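Local coordinates for protein putative isohexenylglutaconyl-CoA hydratase (Pseudomonas aeruginosa, PDB 4ZU2) that probably hydrates isohexenylglutaconyl-CoA during the breakdown of acyclic terpenes such as citronellate, as a member of the crotonase family, at residues A[18-23]-A[53-58]; A[62-67]-A[105-110]; A[111-116]-A[133-138]. All coordinates share one frame; numbering follows the deposited sequence.

In the fold
The three contacts form a series across the crotonase core. Contact 1 pairs strands 17-22 and 54-59 of the large sheet. Contact 2 follows: strand 104-109 lies next to 54-59, and the loop after 54-59 folds against it. The centres of contacts 1 and 2 are about 10 Å apart. Contact 3 pairs strand 112-114, which follows 104-109, with strand 134-136; its centre is about 9 Å from that of contact 2 and about 19 Å from that of contact 1. Cys65 N and Ala112 O, 3.0 Å apart, probably form a hydrogen bond between contacts 2 and 3. In crotonases, segments equivalent to 62-67 and 111-116 bring together the backbone N-H groups of the oxyanion hole, so these two contacts probably border the active site.

Contact 1. Residues A[18-23]-A[53-58]; sequences LRITLN and RALVLR
Arg58 meets strand 18-22 with both its backbone and its side chain. Its N donates to Ile20 O at 2.9 Å. Its O accepts from Leu22 N at 2.6 Å in a nearly straight bond. The side chain bends at CD (chi3 30°), which brings the guanidinium alongside Thr21 and Arg19. Thr21 OG1 stands 3.6 Å from Arg58 NH2, oblique to the guanidinium, and one water is hydrogen-bonded to both atoms. Arg19 NH1 approaches the edge of the same group, 3.5 Å from Arg58 NH1, with the two guanidinium planes 46° apart. The carboxylate of Glu12, on the neighbouring strand, probably offsets the two positive charges: Arg19 touches Glu12, and Arg58 forms a long, weak ion pair with it.

Ile20 is held through both backbone atoms. Besides its O on Arg58 N, its N donates to Val56 O at 2.7 Å, nearly in line with the carbonyl, and its CB packs on that same oxygen. The bonds continue toward Leu18, whose N and O pair with Ala54 O and Val56 N. This is the parallel ladder of a beta-alpha-beta unit: strand 17-22, helix 33-47, strand 54-59. Helix 33-47 lies on the face that carries Leu18 and Leu55, where Leu18 CB touches Leu55 CD2 at 3.8 Å. On this face Ile20 CB lies near Leu57 CD1, and Ile20 CD1 near Leu55 CD2. At the end of the ladder, Leu22 CD2 meets Leu57 CD1.

Val56 points to the other face, beside Arg19. The two side chains run the same way, with Arg19 CG 3.9 Å from Val56 CB. Leu197 of helix 190-205 touches both of them.

Contact 2. Residues A[62-67]-A[105-110]; sequences GHFCAG and LVALVE
Phe64 turns its ring onto strand 105-109, where Val109 meets it. The ring leaves the main chain with CG opposite the backbone N (chi1 180°). CB comes first, 3.7 Å from Glu110 O. CG follows, 3.9 Å from Val109 CG1. On one flank, CD1 lies 3.7 Å from Leu108 O, in an oblique approach. CD2, CE1 and CE2 all face the same Val109 CG1 methyl. At the tip, CZ reaches Ala107 CB at 4.4 Å. Val109 CG1 sits over the centre of one ring face, 3.8 Å from the centroid and only 5° off the normal. This is a well-centred CH-pi contact. The ring also touches Leu57 of strand 54-59, so it joins two adjacent strands of the sheet to the loop.

The backbone adds a weak tie. Phe64 N donates to Glu110 O at 2.8 Å, a weak bond with an angle of only 120° at the hydrogen. The same oxygen also receives a CA-H contact from His63 CA at 3.2 Å. Nearby, Gly62 O lies against Glu110 CB. His63 itself turns away from the strand, and its ND1 accepts from Ala112 N.

The contact thus combines packing of Phe64 on Val109 and Ala107 with one weak backbone bond, which ties the loop at Phe64 to Glu110, and a CA-H...O contact on the same oxygen. It probably depends more on shape fit than on strong polar bonds.

Contact 3. Residues A[111-116]-A[133-138]; sequences GAVLGG and AQFGLP
Val113 keeps CG1 trans to its own N (chi1 -169°), while Phe135 sets CG trans to its carbonyl carbon (chi1 -61°). The bridge between these residues puts both on one face of the strand pair; the torsions then lay them side by side. Val113 CG1 comes 3.5 Å from Phe135 CE2. Val113 CG2 stands over a ring face, 4.2 Å from the centroid, in an off-centre CH-pi contact. Phe172 packs its ring nearly parallel to that of Phe135.

On the other face, Leu114 CD2 reaches the partner backbone, 3.4 Å from Gln134 O and close to Gly136 N. Gly136, paired with Leu114, carries no side chain on this face.

Backbone bonds join the parallel strands. Gln134 N donates to Gly111 O at 2.7 Å, and Val113 N to Gln134 O at 2.9 Å. Gly136 N to Val113 O is weak. Gly115 N closes the ladder on Gly136 O at 3.1 Å, beside Pro138 CD. Gly115, with positive phi, is also the N-cap of helix 116-121. A short strand running into a glycine turn and a helix start is typical of the crotonase fold; in crotonases this turn supplies a backbone N-H of the oxyanion hole, and probably does so here.

Contact 1. Residues A[18-23]-A[53-58]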
loop_
_atom_site.group_PDB
_atom_site.type_symbol
_atom_site.label_atom_id
_atom_site.label_comp_id
_atom_site.label_asym_id
_atom_site.label_seq_id
_atom_site.Cartn_x
_atom_site.Cartn_y
_atom_site.Cartn_z
ATOM N N LEU A 18 5.487 -8.552 28.070
ATOM C CA LEU A 18 5.060 -7.433 28.935
ATOM C C LEU A 18 3.686 -6.938 28.452
ATOM O O LEU A 18 3.568 -6.371 27.368
ATOM C CB LEU A 18 6.090 -6.307 28.959
ATOM C CG LEU A 18 5.703 -4.973 29.646
ATOM C CD1 LEU A 18 5.330 -5.160 31.111
ATOM C CD2 LEU A 18 6.844 -3.994 29.547
ATOM N N ARG A 19 2.644 -7.228 29.222
ATOM C CA ARG A 19 1.319 -6.687 28.961
ATOM C C ARG A 19 1.184 -5.295 29.564
ATOM O O ARG A 19 1.561 -5.087 30.709
ATOM C CB ARG A 19 0.266 -7.567 29.586
ATOM C CG ARG A 19 -0.044 -8.760 28.760
ATOM C CD ARG A 19 0.487 -10.048 29.417
ATOM N NE ARG A 19 0.226 -11.287 28.670
ATOM C CZ ARG A 19 -0.946 -11.653 28.149
ATOM N NH1 ARG A 19 -2.036 -10.902 28.227
ATOM N NH2 ARG A 19 -1.043 -12.796 27.521
ATOM N N ILE A 20 0.595 -4.369 28.812
ATOM C CA ILE A 20 0.491 -2.967 29.237
ATOM C C ILE A 20 -0.943 -2.535 29.047
ATOM O O ILE A 20 -1.458 -2.570 27.931
ATOM C CB ILE A 20 1.382 -2.029 28.382
ATOM C CG1 ILE A 20 2.840 -2.534 28.325
ATOM C CG2 ILE A 20 1.298 -0.569 28.910
ATOM C CD1 ILE A 20 3.657 -1.876 27.278
ATOM N N THR A 21 -1.604 -2.129 30.128
ATOM C CA THR A 21 -3.027 -1.809 30.031
ATOM C C THR A 21 -3.250 -0.332 30.289
ATOM O O THR A 21 -2.785 0.233 31.269
ATOM C CB THR A 21 -3.909 -2.719 30.930
ATOM O OG1 THR A 21 -3.732 -4.076 30.526
ATOM C CG2 THR A 21 -5.386 -2.384 30.790
ATOM N N LEU A 22 -3.915 0.300 29.347
ATOM C CA LEU A 22 -4.233 1.698 29.492
ATOM C C LEU A 22 -5.402 1.704 30.464
ATOM O O LEU A 22 -6.416 1.005 30.263
ATOM C CB LEU A 22 -4.637 2.325 28.148
ATOM C CG LEU A 22 -3.748 2.002 26.929
ATOM C CD1 LEU A 22 -4.283 2.657 25.667
ATOM C CD2 LEU A 22 -2.344 2.381 27.179
ATOM N N ASN A 23 -5.237 2.477 31.515
ATOM C CA ASN A 23 -6.039 2.322 32.699
ATOM C C ASN A 23 -6.570 3.649 33.238
ATOM O O ASN A 23 -6.185 4.101 34.304
ATOM C CB ASN A 23 -5.161 1.599 33.742
ATOM C CG ASN A 23 -5.956 1.057 34.916
ATOM O OD1 ASN A 23 -5.432 0.956 36.009
ATOM N ND2 ASN A 23 -7.208 0.706 34.694
ATOM N N ARG A 53 10.184 -9.831 24.727
ATOM C CA ARG A 53 10.112 -10.249 23.314
ATOM C C ARG A 53 8.791 -9.795 22.699
ATOM O O ARG A 53 8.655 -9.747 21.479
ATOM C CB ARG A 53 10.160 -11.780 23.217
ATOM C CG ARG A 53 11.401 -12.444 23.798
ATOM C CD ARG A 53 11.224 -13.965 23.935
ATOM N NE ARG A 53 11.063 -14.642 22.644
ATOM C CZ ARG A 53 10.869 -15.955 22.488
ATOM N NH1 ARG A 53 10.787 -16.793 23.534
ATOM N NH2 ARG A 53 10.746 -16.443 21.267
ATOM N N ALA A 54 7.799 -9.510 23.551
ATOM C CA ALA A 54 6.516 -9.016 23.072
ATOM C C ALA A 54 5.853 -7.999 24.034
ATOM O O ALA A 54 6.097 -7.989 25.239
ATOM C CB ALA A 54 5.586 -10.156 22.764
ATOM N N LEU A 55 5.064 -7.106 23.452
ATOM C CA LEU A 55 4.278 -6.165 24.208
ATOM C C LEU A 55 2.846 -6.342 23.760
ATOM O O LEU A 55 2.574 -6.487 22.559
ATOM C CB LEU A 55 4.722 -4.725 23.980
ATOM C CG LEU A 55 6.230 -4.493 24.182
ATOM C CD1 LEU A 55 6.660 -3.131 23.608
ATOM C CD2 LEU A 55 6.631 -4.633 25.643
ATOM N N VAL A 56 1.950 -6.385 24.747
ATOM C CA VAL A 56 0.517 -6.397 24.493
ATOM C C VAL A 56 -0.068 -5.128 25.096
ATOM O O VAL A 56 0.238 -4.731 26.203
ATOM C CB VAL A 56 -0.153 -7.667 25.027
ATOM C CG1 VAL A 56 -1.536 -7.794 24.428
ATOM C CG2 VAL A 56 0.682 -8.894 24.669
ATOM N N LEU A 57 -0.846 -4.459 24.285
ATOM C CA LEU A 57 -1.263 -3.142 24.539
ATOM C C LEU A 57 -2.757 -3.246 24.566
ATOM O O LEU A 57 -3.368 -3.728 23.613
ATOM C CB LEU A 57 -0.797 -2.226 23.415
ATOM C CG LEU A 57 -1.100 -0.753 23.651
ATOM C CD1 LEU A 57 -0.623 -0.289 25.000
ATOM C CD2 LEU A 57 -0.472 0.092 22.534
ATOM N N ARG A 58 -3.335 -2.833 25.686
ATOM C CA ARG A 58 -4.743 -3.084 25.928
ATOM C C ARG A 58 -5.369 -1.987 26.790
ATOM O O ARG A 58 -4.678 -1.219 27.444
ATOM C CB ARG A 58 -4.929 -4.463 26.585
ATOM C CG ARG A 58 -6.208 -5.173 26.151
ATOM C CD ARG A 58 -6.426 -6.520 26.840
ATOM N NE ARG A 58 -5.857 -6.588 28.189
ATOM C CZ ARG A 58 -5.010 -7.528 28.619
ATOM N NH1 ARG A 58 -4.600 -8.531 27.824
ATOM N NH2 ARG A 58 -4.576 -7.467 29.876
HETATM O O HOH W 1 -5.296 -5.962 32.641
#

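Contact 2. Residues A[62-67]-A[105-110]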
loop_
_atom_site.group_PDB
_atom_site.type_symbol
_atom_site.label_atom_id
_atom_site.label_comp_id
_atom_site.label_asym_id
_atom_site.label_seq_id
_atom_site.Cartn_x
_atom_site.Cartn_y
_atom_site.Cartn_z
ATOM N N GLY A 62 -13.040 -2.609 28.468
ATOM C CA GLY A 62 -13.720 -2.733 27.194
ATOM C C GLY A 62 -13.618 -1.525 26.268
ATOM O O GLY A 62 -14.417 -1.344 25.345
ATOM N N HIS A 63 -12.635 -0.674 26.507
ATOM C CA HIS A 63 -12.311 0.352 25.528
ATOM C C HIS A 63 -10.787 0.398 25.409
ATOM O O HIS A 63 -10.081 0.231 26.403
ATOM C CB HIS A 63 -12.881 1.723 25.928
ATOM C CG HIS A 63 -14.369 1.754 26.096
ATOM N ND1 HIS A 63 -15.249 1.765 25.029
ATOM C CD2 HIS A 63 -15.144 1.797 27.210
ATOM C CE1 HIS A 63 -16.488 1.796 25.478
ATOM N NE2 HIS A 63 -16.454 1.822 26.800
ATOM N N PHE A 64 -10.281 0.651 24.208
ATOM C CA PHE A 64 -8.843 0.718 24.004
ATOM C C PHE A 64 -8.308 2.098 24.367
ATOM O O PHE A 64 -7.528 2.258 25.294
ATOM C CB PHE A 64 -8.524 0.375 22.538
ATOM C CG PHE A 64 -7.072 0.400 22.213
ATOM C CD1 PHE A 64 -6.209 -0.505 22.799
ATOM C CD2 PHE A 64 -6.570 1.322 21.290
ATOM C CE1 PHE A 64 -4.850 -0.490 22.485
ATOM C CE2 PHE A 64 -5.220 1.343 20.954
ATOM C CZ PHE A 64 -4.357 0.453 21.545
ATOM N N CYS A 65 -8.722 3.096 23.617
ATOM C CA CYS A 65 -8.351 4.470 23.928
ATOM C C CYS A 65 -9.195 5.409 23.084
ATOM O O CYS A 65 -9.238 5.324 21.875
ATOM C CB CYS A 65 -6.850 4.744 23.755
ATOM S SG CYS A 65 -6.459 6.553 23.650
ATOM N N ALA A 66 -9.868 6.314 23.766
ATOM C CA ALA A 66 -10.831 7.200 23.146
ATOM C C ALA A 66 -10.299 8.501 22.569
ATOM O O ALA A 66 -11.071 9.265 22.042
ATOM C CB ALA A 66 -11.935 7.508 24.162
ATOM N N GLY A 67 -9.009 8.786 22.687
ATOM C CA GLY A 67 -8.448 10.008 22.116
ATOM C C GLY A 67 -7.565 10.760 23.102
ATOM O O GLY A 67 -7.151 10.219 24.096
ATOM N N LEU A 105 4.779 -5.885 19.014
ATOM C CA LEU A 105 3.798 -5.076 19.703
ATOM C C LEU A 105 2.459 -5.562 19.215
ATOM O O LEU A 105 2.150 -5.447 18.025
ATOM C CB LEU A 105 3.969 -3.604 19.373
ATOM C CG LEU A 105 2.876 -2.665 19.923
ATOM C CD1 LEU A 105 2.743 -2.707 21.466
ATOM C CD2 LEU A 105 3.121 -1.233 19.502
ATOM N N VAL A 106 1.690 -6.149 20.119
ATOM C CA VAL A 106 0.359 -6.635 19.772
ATOM C C VAL A 106 -0.680 -5.691 20.369
ATOM O O VAL A 106 -0.631 -5.411 21.557
ATOM C CB VAL A 106 0.117 -8.077 20.296
ATOM C CG1 VAL A 106 -1.238 -8.624 19.793
ATOM C CG2 VAL A 106 1.265 -8.969 19.885
ATOM N N ALA A 107 -1.604 -5.192 19.547
ATOM C CA ALA A 107 -2.705 -4.413 20.085
ATOM C C ALA A 107 -4.005 -5.214 20.127
ATOM O O ALA A 107 -4.455 -5.708 19.127
ATOM C CB ALA A 107 -2.902 -3.093 19.333
ATOM N N LEU A 108 -4.608 -5.291 21.310
ATOM C CA LEU A 108 -5.931 -5.865 21.481
ATOM C C LEU A 108 -6.941 -4.724 21.646
ATOM O O LEU A 108 -7.034 -4.085 22.709
ATOM C CB LEU A 108 -5.904 -6.822 22.686
ATOM C CG LEU A 108 -6.951 -7.946 22.752
ATOM C CD1 LEU A 108 -6.987 -8.717 21.459
ATOM C CD2 LEU A 108 -6.633 -8.884 23.868
ATOM N N VAL A 109 -7.661 -4.412 20.572
ATOM C CA VAL A 109 -8.485 -3.207 20.550
ATOM C C VAL A 109 -9.994 -3.541 20.709
ATOM O O VAL A 109 -10.559 -4.326 19.971
ATOM C CB VAL A 109 -8.188 -2.329 19.285
ATOM C CG1 VAL A 109 -6.674 -2.000 19.178
ATOM C CG2 VAL A 109 -8.643 -2.999 18.042
ATOM N N GLU A 110 -10.617 -2.937 21.713
ATOM C CA GLU A 110 -12.020 -3.155 22.015
ATOM C C GLU A 110 -12.645 -1.802 22.158
ATOM O O GLU A 110 -11.973 -0.874 22.556
ATOM C CB GLU A 110 -12.163 -3.887 23.333
ATOM C CG GLU A 110 -11.447 -5.189 23.373
ATOM C CD GLU A 110 -11.497 -5.791 24.744
ATOM O OE1 GLU A 110 -12.510 -6.486 25.048
ATOM O OE2 GLU A 110 -10.535 -5.525 25.519
#

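Contact 3. Residues A[111-116]-A[133-138]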
loop_
_atom_site.group_PDB
_atom_site.type_symbol
_atom_site.label_atom_id
_atom_site.label_comp_id
_atom_site.label_asym_id
_atom_site.label_seq_id
_atom_site.Cartn_x
_atom_site.Cartn_y
_atom_site.Cartn_z
ATOM N N GLY A 111 -13.935 -1.713 21.842
ATOM C CA GLY A 111 -14.736 -0.514 22.056
ATOM C C GLY A 111 -14.179 0.673 21.301
ATOM O O GLY A 111 -13.938 0.580 20.105
ATOM N N ALA A 112 -13.921 1.768 22.010
ATOM C CA ALA A 112 -13.462 2.995 21.350
ATOM C C ALA A 112 -11.974 2.958 20.976
ATOM O O ALA A 112 -11.090 2.760 21.831
ATOM C CB ALA A 112 -13.768 4.211 22.232
ATOM N N VAL A 113 -11.730 3.143 19.686
ATOM C CA VAL A 113 -10.376 3.226 19.111
ATOM C C VAL A 113 -10.325 4.505 18.257
ATOM O O VAL A 113 -10.489 4.471 17.039
ATOM C CB VAL A 113 -10.084 2.006 18.237
ATOM C CG1 VAL A 113 -8.619 1.950 17.858
ATOM C CG2 VAL A 113 -10.514 0.724 18.927
ATOM N N LEU A 114 -10.217 5.643 18.922
ATOM C CA LEU A 114 -10.467 6.945 18.283
ATOM C C LEU A 114 -9.327 7.962 18.449
ATOM O O LEU A 114 -8.740 8.073 19.536
ATOM C CB LEU A 114 -11.677 7.600 18.920
ATOM C CG LEU A 114 -13.017 6.863 18.921
ATOM C CD1 LEU A 114 -14.031 7.680 19.699
ATOM C CD2 LEU A 114 -13.523 6.604 17.493
ATOM N N GLY A 115 -9.078 8.734 17.391
ATOM C CA GLY A 115 -8.062 9.769 17.399
ATOM C C GLY A 115 -6.719 9.167 17.743
ATOM O O GLY A 115 -6.321 8.168 17.189
ATOM N N GLY A 116 -6.026 9.772 18.681
ATOM C CA GLY A 116 -4.755 9.244 19.140
ATOM C C GLY A 116 -4.816 7.752 19.469
ATOM O O GLY A 116 -3.809 7.063 19.382
ATOM N N ALA A 133 -15.842 -2.997 18.017
ATOM C CA ALA A 133 -14.968 -1.862 18.285
ATOM C C ALA A 133 -15.398 -0.743 17.361
ATOM O O ALA A 133 -15.892 -1.025 16.280
ATOM C CB ALA A 133 -13.510 -2.244 18.077
ATOM N N GLN A 134 -15.295 0.518 17.803
ATOM C CA GLN A 134 -15.566 1.647 16.915
ATOM C C GLN A 134 -14.328 2.554 16.740
ATOM O O GLN A 134 -13.813 3.192 17.682
ATOM C CB GLN A 134 -16.829 2.436 17.300
ATOM C CG GLN A 134 -18.251 1.869 16.807
ATOM C CD GLN A 134 -18.353 1.370 15.329
ATOM O OE1 GLN A 134 -17.634 0.466 14.935
ATOM N NE2 GLN A 134 -19.296 1.922 14.546
ATOM N N PHE A 135 -13.883 2.568 15.486
ATOM C CA PHE A 135 -12.726 3.290 14.999
ATOM C C PHE A 135 -13.131 4.601 14.350
ATOM O O PHE A 135 -14.226 4.734 13.796
ATOM C CB PHE A 135 -11.997 2.460 13.920
ATOM C CG PHE A 135 -11.495 1.155 14.402
ATOM C CD1 PHE A 135 -12.345 0.052 14.452
ATOM C CD2 PHE A 135 -10.172 1.006 14.797
ATOM C CE1 PHE A 135 -11.876 -1.188 14.913
ATOM C CE2 PHE A 135 -9.703 -0.215 15.268
ATOM C CZ PHE A 135 -10.564 -1.317 15.329
ATOM N N GLY A 136 -12.227 5.572 14.404
ATOM C CA GLY A 136 -12.469 6.822 13.724
ATOM C C GLY A 136 -11.364 7.824 13.961
ATOM O O GLY A 136 -10.537 7.688 14.864
ATOM N N LEU A 137 -11.351 8.825 13.102
ATOM C CA LEU A 137 -10.553 10.037 13.318
ATOM C C LEU A 137 -11.475 11.244 13.370
ATOM O O LEU A 137 -11.756 11.865 12.338
ATOM C CB LEU A 137 -9.523 10.196 12.181
ATOM C CG LEU A 137 -8.478 9.070 12.131
ATOM C CD1 LEU A 137 -7.564 9.131 10.901
ATOM C CD2 LEU A 137 -7.641 9.060 13.363
ATOM N N PRO A 138 -11.972 11.598 14.559
ATOM C CA PRO A 138 -12.914 12.735 14.619
ATOM C C PRO A 138 -12.280 14.113 14.422
ATOM O O PRO A 138 -12.985 15.101 14.307
ATOM C CB PRO A 138 -13.471 12.652 16.046
ATOM C CG PRO A 138 -13.158 11.270 16.511
ATOM C CD PRO A 138 -11.852 10.934 15.860
#